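Local coordinates for protein thymidine kinase (Equid herpesvirus 4, PDB 1P73) that probably transfers the gamma-phosphate of ATP to thymidine, giving dTMP for viral DNA replication, and works as a homodimer, at residues B[38-43]-B[326-331]; B[9-14]-B[120-125]. One frame throughout, in Å; residues are numbered along the deposited sequence.

Overall arrangement
Both contacts reach the bound bisubstrate compound, thymidine joined to adenosine through four phosphates, contact 1 through Glu-42 and contact 2 through Arg-121, in a P-loop kinase fold. Contact 2 (9-14 with 120-125) lies near the centre of the chain, where the P-loop begins, and contact 1 (38-43 with 326-331) lies farther out, at the edge strand and the C-terminal helix; their centres are 14 Å apart. The strand 115-120 ties them together: Phe-40 O lies 2.9 Å from Asp-120 N, probably a hydrogen bond. Closer to the phosphates, a salt bridge links Glu-42, the predicted proton acceptor, to Arg-121, with OE2 of Glu-42 2.9 Å from NE of Arg-121.

Contact 1: B[38-43]-B[326-331]; sequences LYFPEP and RTFNAE. With 4TA (p1-(5'-adenosyl)p4-(5'-(2'-deoxy-thymidyl))tetraphosphate), chain N.
A chi1 of -151° at Phe-328, roughly opposite the backbone N, carries its ring from the C-terminal helix to the chain leaving strand 37-40, while chi1 of -86° and chi2 of -97° turn the amide of Asn-329 toward Tyr-39. This is helix-on-strand packing at the edge of the parallel core of a P-loop kinase, where strand 37-40 pairs with 115-120. The amide of Asn-329 gives a hydrogen bond from ND2 to Tyr-39 O at 2.9 Å, with the acceptor near the amide plane and the donor almost in line with the C=O. Asparagine suits this place because its short, flat amide carries two N-H groups; ND2 also bonds to Ala-325 O, one turn back. Against the same amide lies the Pro-41 ring, whose CD is 3.6 Å from ND2.

Phe-328 lies between helix and loop with a broad apolar ring: its CZ meets Pro-43 CB at 4.0 Å, and its CB rests 4.2 Å from CD2 of Phe-40. The prolines offer compact hydrocarbon surfaces, and Pro-43 stands at the N-cap of helix 44-48. Leu-94 of helix 73-99 and Trp-271 of the second subunit also pack on Phe-328, so this ring joins the core to the dimer interface. Glu-42, the predicted proton acceptor, starts away from the helix, on the ligand's side of the chain, with Lys-20 salt-bridged to OE2. On the helix side of this loop, Pro-41 O meets the edge of the Phe-328 ring, near its plane, 3.3 Å from CE1.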
ATOM      1  N   LEU B  38     -24.285  -2.553  -9.629  1.00 23.03           N
ATOM      2  CA  LEU B  38     -23.105  -2.761 -10.439  1.00 22.40           C
ATOM      3  C   LEU B  38     -22.147  -3.729  -9.747  1.00 22.57           C
ATOM      4  O   LEU B  38     -21.803  -3.553  -8.576  1.00 22.44           O
ATOM      5  CB  LEU B  38     -22.425  -1.429 -10.700  1.00 21.95           C
ATOM      6  CG  LEU B  38     -23.268  -0.425 -11.485  1.00 22.43           C
ATOM      7  CD1 LEU B  38     -22.667   0.963 -11.389  1.00 21.05           C
ATOM      8  CD2 LEU B  38     -23.454  -0.842 -12.955  1.00 20.85           C
ATOM      9  N   TYR B  39     -21.709  -4.742 -10.482  1.00 22.58           N
ATOM     10  CA  TYR B  39     -20.830  -5.757  -9.934  1.00 23.20           C
ATOM     11  C   TYR B  39     -19.395  -5.613 -10.405  1.00 23.78           C
ATOM     12  O   TYR B  39     -19.119  -5.490 -11.605  1.00 23.80           O
ATOM     13  CB  TYR B  39     -21.351  -7.136 -10.303  1.00 23.23           C
ATOM     14  CG  TYR B  39     -20.548  -8.275  -9.745  1.00 23.98           C
ATOM     15  CD1 TYR B  39     -20.504  -8.509  -8.374  1.00 23.63           C
ATOM     16  CD2 TYR B  39     -19.838  -9.144 -10.592  1.00 25.21           C
ATOM     17  CE1 TYR B  39     -19.773  -9.568  -7.851  1.00 24.53           C
ATOM     18  CE2 TYR B  39     -19.099 -10.218 -10.072  1.00 24.95           C
ATOM     19  CZ  TYR B  39     -19.074 -10.415  -8.695  1.00 25.35           C
ATOM     20  OH  TYR B  39     -18.344 -11.450  -8.139  1.00 27.56           O
ATOM     21  N   PHE B  40     -18.474  -5.639  -9.452  1.00 24.48           N
ATOM     22  CA  PHE B  40     -17.058  -5.629  -9.779  1.00 25.38           C
ATOM     23  C   PHE B  40     -16.491  -6.981  -9.376  1.00 26.42           C
ATOM     24  O   PHE B  40     -16.384  -7.272  -8.197  1.00 26.80           O
ATOM     25  CB  PHE B  40     -16.308  -4.504  -9.051  1.00 25.12           C
ATOM     26  CG  PHE B  40     -16.746  -3.100  -9.427  1.00 22.98           C
ATOM     27  CD1 PHE B  40     -17.878  -2.527  -8.852  1.00 20.73           C
ATOM     28  CD2 PHE B  40     -15.986  -2.337 -10.307  1.00 22.10           C
ATOM     29  CE1 PHE B  40     -18.266  -1.231  -9.168  1.00 20.06           C
ATOM     30  CE2 PHE B  40     -16.362  -1.024 -10.631  1.00 22.02           C
ATOM     31  CZ  PHE B  40     -17.508  -0.473 -10.057  1.00 20.92           C
ATOM     32  N   PRO B  41     -16.170  -7.824 -10.351  1.00 27.64           N
ATOM     33  CA  PRO B  41     -15.680  -9.178 -10.067  1.00 28.42           C
ATOM     34  C   PRO B  41     -14.241  -9.207  -9.598  1.00 29.11           C
ATOM     35  O   PRO B  41     -13.575  -8.179  -9.593  1.00 28.69           O
ATOM     36  CB  PRO B  41     -15.797  -9.878 -11.420  1.00 28.26           C
ATOM     37  CG  PRO B  41     -15.660  -8.783 -12.413  1.00 28.60           C
ATOM     38  CD  PRO B  41     -16.283  -7.569 -11.799  1.00 27.89           C
ATOM     39  N   GLU B  42     -13.789 -10.394  -9.206  1.00 30.71           N
ATOM     40  CA  GLU B  42     -12.393 -10.637  -8.876  1.00 32.44           C
ATOM     41  C   GLU B  42     -11.488 -10.354 -10.068  1.00 32.82           C
ATOM     42  O   GLU B  42     -11.782 -10.769 -11.193  1.00 32.22           O
ATOM     43  CB  GLU B  42     -12.195 -12.067  -8.380  1.00 32.89           C
ATOM     44  CG  GLU B  42     -11.855 -12.108  -6.887  1.00 36.65           C
ATOM     45  CD  GLU B  42     -12.496 -13.279  -6.154  1.00 40.48           C
ATOM     46  OE1 GLU B  42     -12.855 -14.277  -6.819  1.00 41.91           O
ATOM     47  OE2 GLU B  42     -12.643 -13.199  -4.911  1.00 41.53           O
ATOM     48  N   PRO B  43     -10.391  -9.636  -9.817  1.00 33.69           N
ATOM     49  CA  PRO B  43      -9.482  -9.201 -10.887  1.00 34.33           C
ATOM     50  C   PRO B  43      -8.652 -10.369 -11.440  1.00 35.34           C
ATOM     51  O   PRO B  43      -7.425 -10.385 -11.307  1.00 35.50           O
ATOM     52  CB  PRO B  43      -8.599  -8.169 -10.188  1.00 33.99           C
ATOM     53  CG  PRO B  43      -8.627  -8.565  -8.748  1.00 33.81           C
ATOM     54  CD  PRO B  43      -9.934  -9.204  -8.481  1.00 33.30           C
ATOM     55  N   ARG B 326     -18.119  -1.587 -16.388  1.00 30.34           N
ATOM     56  CA  ARG B 326     -18.072  -2.155 -17.733  1.00 30.99           C
ATOM     57  C   ARG B 326     -16.622  -2.405 -18.124  1.00 31.79           C
ATOM     58  O   ARG B 326     -16.275  -3.509 -18.549  1.00 32.05           O
ATOM     59  CB  ARG B 326     -18.770  -1.245 -18.753  1.00 30.68           C
ATOM     60  N   THR B 327     -15.778  -1.383 -17.954  1.00 32.69           N
ATOM     61  CA  THR B 327     -14.345  -1.505 -18.197  1.00 33.24           C
ATOM     62  C   THR B 327     -13.763  -2.669 -17.391  1.00 33.83           C
ATOM     63  O   THR B 327     -13.068  -3.508 -17.952  1.00 34.23           O
ATOM     64  CB  THR B 327     -13.621  -0.198 -17.879  1.00 32.82           C
ATOM     65  N   PHE B 328     -14.086  -2.748 -16.100  1.00 34.31           N
ATOM     66  CA  PHE B 328     -13.496  -3.764 -15.234  1.00 35.03           C
ATOM     67  C   PHE B 328     -13.898  -5.175 -15.647  1.00 36.26           C
ATOM     68  O   PHE B 328     -13.040  -6.032 -15.809  1.00 36.12           O
ATOM     69  CB  PHE B 328     -13.847  -3.507 -13.766  1.00 34.87           C
ATOM     70  CG  PHE B 328     -12.813  -4.016 -12.792  1.00 33.49           C
ATOM     71  CD1 PHE B 328     -13.077  -5.123 -11.993  1.00 32.20           C
ATOM     72  CD2 PHE B 328     -11.581  -3.386 -12.666  1.00 32.46           C
ATOM     73  CE1 PHE B 328     -12.124  -5.594 -11.088  1.00 30.94           C
ATOM     74  CE2 PHE B 328     -10.628  -3.856 -11.766  1.00 32.14           C
ATOM     75  CZ  PHE B 328     -10.902  -4.956 -10.977  1.00 30.74           C
ATOM     76  N   ASN B 329     -15.200  -5.401 -15.830  1.00 37.87           N
ATOM     77  CA  ASN B 329     -15.727  -6.703 -16.249  1.00 39.33           C
ATOM     78  C   ASN B 329     -15.070  -7.229 -17.535  1.00 40.22           C
ATOM     79  O   ASN B 329     -14.675  -8.404 -17.600  1.00 40.57           O
ATOM     80  CB  ASN B 329     -17.253  -6.648 -16.417  1.00 39.40           C
ATOM     81  CG  ASN B 329     -18.011  -6.889 -15.108  1.00 40.30           C
ATOM     82  OD1 ASN B 329     -18.458  -8.004 -14.823  1.00 41.01           O
ATOM     83  ND2 ASN B 329     -18.177  -5.832 -14.318  1.00 41.27           N
ATOM     84  N   ALA B 330     -14.945  -6.360 -18.541  1.00 40.99           N
ATOM     85  CA  ALA B 330     -14.344  -6.732 -19.826  1.00 41.78           C
ATOM     86  C   ALA B 330     -12.833  -6.960 -19.749  1.00 42.58           C
ATOM     87  O   ALA B 330     -12.303  -7.807 -20.459  1.00 43.13           O
ATOM     88  CB  ALA B 330     -14.661  -5.696 -20.890  1.00 41.47           C
ATOM     89  N   GLU B 331     -12.144  -6.219 -18.888  1.00 43.40           N
ATOM     90  CA  GLU B 331     -10.690  -6.311 -18.799  1.00 44.07           C
ATOM     91  C   GLU B 331     -10.204  -7.376 -17.822  1.00 44.75           C
ATOM     92  O   GLU B 331      -9.004  -7.646 -17.761  1.00 45.05           O
ATOM     93  CB  GLU B 331     -10.076  -4.945 -18.458  1.00 43.88           C
ATOM     94  CG  GLU B 331     -10.232  -3.926 -19.577  1.00 44.48           C
ATOM     95  CD  GLU B 331      -9.417  -2.657 -19.390  1.00 45.86           C
ATOM     96  OE1 GLU B 331      -8.941  -2.379 -18.257  1.00 45.43           O
ATOM     97  OE2 GLU B 331      -9.264  -1.922 -20.399  1.00 46.27           O
TER
HETATM   98  C5M 4TA N 802      -7.674 -12.557  -2.254  1.00 54.15           C
HETATM   99  C5  4TA N 802      -6.731 -13.722  -2.216  1.00 54.67           C
HETATM  100  C6  4TA N 802      -7.060 -14.914  -2.852  1.00 56.02           C
HETATM  101  N1  4TA N 802      -6.208 -15.960  -2.808  1.00 57.10           N
HETATM  102  C1B 4TA N 802      -6.540 -17.219  -3.492  1.00 57.70           C
HETATM  103  C2B 4TA N 802      -7.510 -18.117  -2.736  1.00 57.94           C
HETATM  104  C3B 4TA N 802      -8.241 -18.876  -3.838  1.00 58.78           C
HETATM  105  O3B 4TA N 802      -7.763 -20.213  -3.982  1.00 58.48           O
HETATM  106  C4B 4TA N 802      -7.973 -18.099  -5.123  1.00 59.09           C
HETATM  107  C5B 4TA N 802      -9.260 -17.602  -5.773  1.00 59.13           C
HETATM  108  O5' 4TA N 802     -10.121 -16.992  -4.804  1.00 59.48           O
HETATM  109  PD  4TA N 802     -11.700 -16.816  -5.111  1.00 59.68           P
HETATM  110  O2D 4TA N 802     -12.367 -16.090  -3.950  1.00 57.70           O
HETATM  111  O1D 4TA N 802     -11.776 -16.281  -6.522  1.00 59.57           O
HETATM  112  OCD 4TA N 802     -12.218 -18.351  -5.161  1.00 58.46           O
HETATM  113  PC  4TA N 802     -13.741 -18.785  -5.494  1.00 57.88           P
HETATM  114  O1C 4TA N 802     -14.180 -18.111  -6.779  1.00 58.78           O
HETATM  115  O2C 4TA N 802     -13.742 -20.297  -5.426  1.00 58.34           O
HETATM  116  OBC 4TA N 802     -14.605 -18.207  -4.237  1.00 55.48           O
HETATM  117  PB  4TA N 802     -16.143 -17.707  -4.268  1.00 51.69           P
HETATM  118  O2B 4TA N 802     -16.258 -16.621  -5.290  1.00 52.40           O
HETATM  119  O1B 4TA N 802     -16.638 -17.530  -2.856  1.00 51.52           O
HETATM  120  OAB 4TA N 802     -16.953 -18.973  -4.777  1.00 56.94           O
HETATM  121  PA  4TA N 802     -18.043 -18.979  -5.965  1.00 61.61           P
HETATM  122  O1A 4TA N 802     -18.962 -17.779  -5.949  1.00 60.51           O
HETATM  123  O2A 4TA N 802     -17.309 -19.368  -7.240  1.00 61.95           O
HETATM  124  OA  4TA N 802     -18.878 -20.251  -5.423  1.00 62.75           O
HETATM  125  C5' 4TA N 802     -18.174 -21.384  -4.888  1.00 63.57           C
HETATM  126  C4' 4TA N 802     -18.577 -22.704  -5.554  1.00 64.10           C
HETATM  127  O1' 4TA N 802     -19.814 -23.182  -5.005  1.00 64.15           O
HETATM  128  C1' 4TA N 802     -20.892 -23.030  -5.935  1.00 64.44           C
HETATM  129  C2' 4TA N 802     -20.298 -22.424  -7.209  1.00 64.73           C
HETATM  130  O2' 4TA N 802     -20.815 -23.019  -8.392  1.00 64.98           O
HETATM  131  C3' 4TA N 802     -18.788 -22.586  -7.055  1.00 64.57           C
HETATM  132  O3' 4TA N 802     -18.310 -23.780  -7.660  1.00 64.76           O
HETATM  133  N9A 4TA N 802     -21.896 -22.102  -5.352  1.00 63.81           N
HETATM  134  C8A 4TA N 802     -21.956 -20.750  -5.209  1.00 63.66           C
HETATM  135  N7A 4TA N 802     -23.126 -20.369  -4.584  1.00 63.79           N
HETATM  136  C5A 4TA N 802     -23.774 -21.575  -4.353  1.00 63.21           C
HETATM  137  C4A 4TA N 802     -23.014 -22.590  -4.820  1.00 63.59           C
HETATM  138  N3A 4TA N 802     -23.406 -23.893  -4.728  1.00 63.55           N
HETATM  139  C2A 4TA N 802     -24.592 -24.181  -4.154  1.00 62.91           C
HETATM  140  N1A 4TA N 802     -25.377 -23.188  -3.677  1.00 63.00           N
HETATM  141  C6A 4TA N 802     -24.992 -21.880  -3.765  1.00 62.58           C
HETATM  142  N6A 4TA N 802     -25.767 -20.871  -3.289  1.00 60.26           N
HETATM  143  O4' 4TA N 802      -7.120 -16.998  -4.783  1.00 58.82           O
HETATM  144  C2  4TA N 802      -4.955 -15.850  -2.125  1.00 57.73           C
HETATM  145  O2  4TA N 802      -4.156 -16.826  -2.092  1.00 58.82           O
HETATM  146  N3  4TA N 802      -4.598 -14.697  -1.489  1.00 56.29           N
HETATM  147  C4  4TA N 802      -5.427 -13.629  -1.503  1.00 55.26           C
HETATM  148  O4  4TA N 802      -5.088 -12.580  -0.925  1.00 54.55           O

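Contact 2: B[9-14]-B[120-125]. With 4TA (p1-(5'-adenosyl)p4-(5'-(2'-deoxy-thymidyl))tetraphosphate), chain N.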
ATOM      1  N   ARG B   9     -22.556   1.232  -1.235  1.00 19.19           N
ATOM      2  CA  ARG B   9     -21.503   0.345  -1.680  1.00 19.25           C
ATOM      3  C   ARG B   9     -21.244  -0.779  -0.678  1.00 19.93           C
ATOM      4  O   ARG B   9     -21.186  -0.541   0.541  1.00 19.70           O
ATOM      5  CB  ARG B   9     -20.233   1.139  -1.994  1.00 19.39           C
ATOM      6  CG  ARG B   9     -19.304   1.439  -0.851  1.00 17.48           C
ATOM      7  CD  ARG B   9     -18.231   2.365  -1.275  1.00 15.83           C
ATOM      8  NE  ARG B   9     -17.369   2.805  -0.184  1.00 16.31           N
ATOM      9  CZ  ARG B   9     -17.468   3.978   0.436  1.00 15.91           C
ATOM     10  NH1 ARG B   9     -18.426   4.834   0.097  1.00 15.69           N
ATOM     11  NH2 ARG B   9     -16.614   4.291   1.410  1.00 14.77           N
ATOM     12  N   ILE B  10     -21.102  -1.992  -1.222  1.00 20.33           N
ATOM     13  CA  ILE B  10     -20.974  -3.243  -0.472  1.00 20.63           C
ATOM     14  C   ILE B  10     -19.754  -4.041  -0.938  1.00 20.97           C
ATOM     15  O   ILE B  10     -19.669  -4.438  -2.095  1.00 21.08           O
ATOM     16  CB  ILE B  10     -22.219  -4.107  -0.709  1.00 20.71           C
ATOM     17  CG1 ILE B  10     -23.481  -3.389  -0.230  1.00 21.35           C
ATOM     18  CG2 ILE B  10     -22.088  -5.464  -0.015  1.00 21.67           C
ATOM     19  CD1 ILE B  10     -24.747  -3.796  -0.989  1.00 20.89           C
ATOM     20  N   TYR B  11     -18.808  -4.289  -0.041  1.00 21.62           N
ATOM     21  CA  TYR B  11     -17.771  -5.276  -0.313  1.00 21.98           C
ATOM     22  C   TYR B  11     -18.200  -6.633   0.243  1.00 22.66           C
ATOM     23  O   TYR B  11     -18.426  -6.769   1.452  1.00 22.40           O
ATOM     24  CB  TYR B  11     -16.445  -4.839   0.293  1.00 21.84           C
ATOM     25  CG  TYR B  11     -16.029  -3.450  -0.104  1.00 22.32           C
ATOM     26  CD1 TYR B  11     -16.481  -2.335   0.608  1.00 22.52           C
ATOM     27  CD2 TYR B  11     -15.174  -3.238  -1.198  1.00 22.11           C
ATOM     28  CE1 TYR B  11     -16.097  -1.054   0.242  1.00 21.77           C
ATOM     29  CE2 TYR B  11     -14.792  -1.960  -1.570  1.00 20.18           C
ATOM     30  CZ  TYR B  11     -15.256  -0.878  -0.848  1.00 21.01           C
ATOM     31  OH  TYR B  11     -14.890   0.395  -1.207  1.00 23.06           O
ATOM     32  N   LEU B  12     -18.335  -7.623  -0.642  1.00 23.48           N
ATOM     33  CA  LEU B  12     -18.627  -8.995  -0.232  1.00 24.57           C
ATOM     34  C   LEU B  12     -17.317  -9.705  -0.018  1.00 25.56           C
ATOM     35  O   LEU B  12     -16.486  -9.712  -0.908  1.00 25.92           O
ATOM     36  CB  LEU B  12     -19.422  -9.734  -1.304  1.00 24.42           C
ATOM     37  CG  LEU B  12     -20.848  -9.275  -1.643  1.00 24.89           C
ATOM     38  CD1 LEU B  12     -21.346 -10.081  -2.830  1.00 26.50           C
ATOM     39  CD2 LEU B  12     -21.809  -9.426  -0.474  1.00 23.83           C
ATOM     40  N   ASP B  13     -17.112 -10.287   1.162  1.00 27.05           N
ATOM     41  CA  ASP B  13     -15.846 -10.956   1.463  1.00 28.10           C
ATOM     42  C   ASP B  13     -16.066 -12.247   2.236  1.00 28.83           C
ATOM     43  O   ASP B  13     -17.195 -12.539   2.654  1.00 28.91           O
ATOM     44  CB  ASP B  13     -14.909 -10.029   2.245  1.00 28.44           C
ATOM     45  CG  ASP B  13     -13.445 -10.129   1.778  1.00 29.87           C
ATOM     46  OD1 ASP B  13     -12.951 -11.261   1.545  1.00 30.57           O
ATOM     47  OD2 ASP B  13     -12.712  -9.122   1.620  1.00 30.34           O
ATOM     48  N   GLY B  14     -14.981 -13.008   2.421  1.00 29.31           N
ATOM     49  CA  GLY B  14     -15.024 -14.277   3.130  1.00 29.62           C
ATOM     50  C   GLY B  14     -14.019 -15.294   2.635  1.00 29.81           C
ATOM     51  O   GLY B  14     -13.142 -14.970   1.839  1.00 29.99           O
ATOM     52  N   ASP B 120     -16.624  -7.701  -5.321  1.00 21.53           N
ATOM     53  CA  ASP B 120     -16.107  -8.977  -4.871  1.00 21.82           C
ATOM     54  C   ASP B 120     -14.767  -8.758  -4.165  1.00 21.47           C
ATOM     55  O   ASP B 120     -13.730  -8.586  -4.811  1.00 22.20           O
ATOM     56  CB  ASP B 120     -15.959  -9.942  -6.037  1.00 22.02           C
ATOM     57  CG  ASP B 120     -15.792 -11.364  -5.579  1.00 24.10           C
ATOM     58  OD1 ASP B 120     -15.161 -11.582  -4.520  1.00 26.51           O
ATOM     59  OD2 ASP B 120     -16.264 -12.338  -6.201  1.00 27.63           O
ATOM     60  N   ARG B 121     -14.815  -8.745  -2.838  1.00 20.76           N
ATOM     61  CA  ARG B 121     -13.657  -8.576  -1.971  1.00 20.55           C
ATOM     62  C   ARG B 121     -13.261  -7.130  -1.783  1.00 20.78           C
ATOM     63  O   ARG B 121     -13.235  -6.358  -2.733  1.00 20.81           O
ATOM     64  CB  ARG B 121     -12.446  -9.392  -2.436  1.00 20.55           C
ATOM     65  CG  ARG B 121     -12.638 -10.898  -2.347  1.00 19.73           C
ATOM     66  CD  ARG B 121     -11.351 -11.659  -2.287  1.00 18.84           C
ATOM     67  NE  ARG B 121     -11.644 -13.078  -2.162  1.00 19.03           N
ATOM     68  CZ  ARG B 121     -11.869 -13.706  -1.016  1.00 18.30           C
ATOM     69  NH1 ARG B 121     -11.816 -13.061   0.144  1.00 16.62           N
ATOM     70  NH2 ARG B 121     -12.147 -15.002  -1.034  1.00 21.23           N
ATOM     71  N   HIS B 122     -12.966  -6.797  -0.523  1.00 20.78           N
ATOM     72  CA  HIS B 122     -12.366  -5.538  -0.099  1.00 20.37           C
ATOM     73  C   HIS B 122     -10.839  -5.755  -0.013  1.00 20.19           C
ATOM     74  O   HIS B 122     -10.392  -6.879   0.250  1.00 20.47           O
ATOM     75  CB  HIS B 122     -12.947  -5.208   1.275  1.00 20.11           C
ATOM     76  CG  HIS B 122     -12.480  -3.911   1.847  1.00 20.69           C
ATOM     77  ND1 HIS B 122     -11.299  -3.792   2.546  1.00 21.60           N
ATOM     78  CD2 HIS B 122     -13.041  -2.677   1.837  1.00 20.74           C
ATOM     79  CE1 HIS B 122     -11.149  -2.537   2.938  1.00 21.78           C
ATOM     80  NE2 HIS B 122     -12.193  -1.841   2.523  1.00 20.62           N
ATOM     81  N   PRO B 123     -10.033  -4.717  -0.259  1.00 19.75           N
ATOM     82  CA  PRO B 123      -8.575  -4.795  -0.051  1.00 19.76           C
ATOM     83  C   PRO B 123      -8.112  -5.421   1.281  1.00 19.87           C
ATOM     84  O   PRO B 123      -6.943  -5.823   1.368  1.00 19.82           O
ATOM     85  CB  PRO B 123      -8.138  -3.326  -0.130  1.00 19.54           C
ATOM     86  CG  PRO B 123      -9.078  -2.736  -1.103  1.00 18.99           C
ATOM     87  CD  PRO B 123     -10.418  -3.408  -0.817  1.00 19.69           C
ATOM     88  N   VAL B 124      -8.992  -5.510   2.276  1.00 19.60           N
ATOM     89  CA  VAL B 124      -8.655  -6.195   3.517  1.00 20.17           C
ATOM     90  C   VAL B 124      -8.301  -7.676   3.262  1.00 20.55           C
ATOM     91  O   VAL B 124      -7.409  -8.234   3.930  1.00 20.93           O
ATOM     92  CB  VAL B 124      -9.769  -6.017   4.637  1.00 20.47           C
ATOM     93  CG1 VAL B 124     -10.969  -6.949   4.417  1.00 20.37           C
ATOM     94  CG2 VAL B 124      -9.186  -6.207   6.028  1.00 19.52           C
ATOM     95  N   ALA B 125      -8.965  -8.298   2.284  1.00 20.25           N
ATOM     96  CA  ALA B 125      -8.759  -9.718   2.020  1.00 20.38           C
ATOM     97  C   ALA B 125      -7.319 -10.045   1.680  1.00 20.65           C
ATOM     98  O   ALA B 125      -6.770 -11.014   2.186  1.00 20.74           O
ATOM     99  CB  ALA B 125      -9.677 -10.215   0.930  1.00 20.27           C
TER
HETATM  100  C5M 4TA N 802      -7.674 -12.557  -2.254  1.00 54.15           C
HETATM  101  C5  4TA N 802      -6.731 -13.722  -2.216  1.00 54.67           C
HETATM  102  C6  4TA N 802      -7.060 -14.914  -2.852  1.00 56.02           C
HETATM  103  N1  4TA N 802      -6.208 -15.960  -2.808  1.00 57.10           N
HETATM  104  C1B 4TA N 802      -6.540 -17.219  -3.492  1.00 57.70           C
HETATM  105  C2B 4TA N 802      -7.510 -18.117  -2.736  1.00 57.94           C
HETATM  106  C3B 4TA N 802      -8.241 -18.876  -3.838  1.00 58.78           C
HETATM  107  O3B 4TA N 802      -7.763 -20.213  -3.982  1.00 58.48           O
HETATM  108  C4B 4TA N 802      -7.973 -18.099  -5.123  1.00 59.09           C
HETATM  109  C5B 4TA N 802      -9.260 -17.602  -5.773  1.00 59.13           C
HETATM  110  O5' 4TA N 802     -10.121 -16.992  -4.804  1.00 59.48           O
HETATM  111  PD  4TA N 802     -11.700 -16.816  -5.111  1.00 59.68           P
HETATM  112  O2D 4TA N 802     -12.367 -16.090  -3.950  1.00 57.70           O
HETATM  113  O1D 4TA N 802     -11.776 -16.281  -6.522  1.00 59.57           O
HETATM  114  OCD 4TA N 802     -12.218 -18.351  -5.161  1.00 58.46           O
HETATM  115  PC  4TA N 802     -13.741 -18.785  -5.494  1.00 57.88           P
HETATM  116  O1C 4TA N 802     -14.180 -18.111  -6.779  1.00 58.78           O
HETATM  117  O2C 4TA N 802     -13.742 -20.297  -5.426  1.00 58.34           O
HETATM  118  OBC 4TA N 802     -14.605 -18.207  -4.237  1.00 55.48           O
HETATM  119  PB  4TA N 802     -16.143 -17.707  -4.268  1.00 51.69           P
HETATM  120  O2B 4TA N 802     -16.258 -16.621  -5.290  1.00 52.40           O
HETATM  121  O1B 4TA N 802     -16.638 -17.530  -2.856  1.00 51.52           O
HETATM  122  OAB 4TA N 802     -16.953 -18.973  -4.777  1.00 56.94           O
HETATM  123  PA  4TA N 802     -18.043 -18.979  -5.965  1.00 61.61           P
HETATM  124  O1A 4TA N 802     -18.962 -17.779  -5.949  1.00 60.51           O
HETATM  125  O2A 4TA N 802     -17.309 -19.368  -7.240  1.00 61.95           O
HETATM  126  OA  4TA N 802     -18.878 -20.251  -5.423  1.00 62.75           O
HETATM  127  C5' 4TA N 802     -18.174 -21.384  -4.888  1.00 63.57           C
HETATM  128  C4' 4TA N 802     -18.577 -22.704  -5.554  1.00 64.10           C
HETATM  129  O1' 4TA N 802     -19.814 -23.182  -5.005  1.00 64.15           O
HETATM  130  C1' 4TA N 802     -20.892 -23.030  -5.935  1.00 64.44           C
HETATM  131  C2' 4TA N 802     -20.298 -22.424  -7.209  1.00 64.73           C
HETATM  132  O2' 4TA N 802     -20.815 -23.019  -8.392  1.00 64.98           O
HETATM  133  C3' 4TA N 802     -18.788 -22.586  -7.055  1.00 64.57           C
HETATM  134  O3' 4TA N 802     -18.310 -23.780  -7.660  1.00 64.76           O
HETATM  135  N9A 4TA N 802     -21.896 -22.102  -5.352  1.00 63.81           N
HETATM  136  C8A 4TA N 802     -21.956 -20.750  -5.209  1.00 63.66           C
HETATM  137  N7A 4TA N 802     -23.126 -20.369  -4.584  1.00 63.79           N
HETATM  138  C5A 4TA N 802     -23.774 -21.575  -4.353  1.00 63.21           C
HETATM  139  C4A 4TA N 802     -23.014 -22.590  -4.820  1.00 63.59           C
HETATM  140  N3A 4TA N 802     -23.406 -23.893  -4.728  1.00 63.55           N
HETATM  141  C2A 4TA N 802     -24.592 -24.181  -4.154  1.00 62.91           C
HETATM  142  N1A 4TA N 802     -25.377 -23.188  -3.677  1.00 63.00           N
HETATM  143  C6A 4TA N 802     -24.992 -21.880  -3.765  1.00 62.58           C
HETATM  144  N6A 4TA N 802     -25.767 -20.871  -3.289  1.00 60.26           N
HETATM  145  O4' 4TA N 802      -7.120 -16.998  -4.783  1.00 58.82           O
HETATM  146  C2  4TA N 802      -4.955 -15.850  -2.125  1.00 57.73           C
HETATM  147  O2  4TA N 802      -4.156 -16.826  -2.092  1.00 58.82           O
HETATM  148  N3  4TA N 802      -4.598 -14.697  -1.489  1.00 56.29           N
HETATM  149  C4  4TA N 802      -5.427 -13.629  -1.503  1.00 55.26           C
HETATM  150  O4  4TA N 802      -5.088 -12.580  -0.925  1.00 54.55           O
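Over one face of the Tyr-11 ring stands the edge of His-122, a T-shaped pair with planes at 82° in which CD2 points at the ring centre from 3.5 Å above it. The edge of the tyrosine faces Arg-121 O, and one face of the imidazole carries CD of Pro-123. The first side-chain torsion of His-122, extended from the backbone N (chi1 -178°), swings the imidazole across to the Tyr-11 ring. Histidine suits the spot because a C-H of its ring can meet the aromatic face while both nitrogens bond: ND1 accepts from Val-124 N, capping the start of helix 124-137, and NE2 is hydrogen-bonded to Glu-155 OE1.

The guanidinium of Arg-121 is likewise used at its edge. NH1 and NH2 both grip Gly-14 O, NH1 at 2.9 Å. NH2 also gives a straight bond of 3.1 Å to the phosphate oxygen O2D of the ligand. Asp-13 meets this group at OD1, in a salt bridge with NH1, its carboxylate turned 68° from the guanidinium plane. The same OD1 takes Gly-14 N through its anti lone pair and also bonds to Tyr-197 OH, while OD2 receives His-122 N at 3.2 Å from above the carboxylate plane. An aspartate thus holds the arginine and both backbones with one short side chain. Gly-14, which opens the ATP-binding P-loop, has a positive phi, a conformation natural for a residue without a side chain.

Arg-121 N bonds to Leu-12 O at 2.7 Å, closing the parallel pairing of strands 5-13 and 115-120; strand 159-165 borders 5-13 on its other edge, and helix 73-99 touches Tyr-11, Arg-121 and Pro-123.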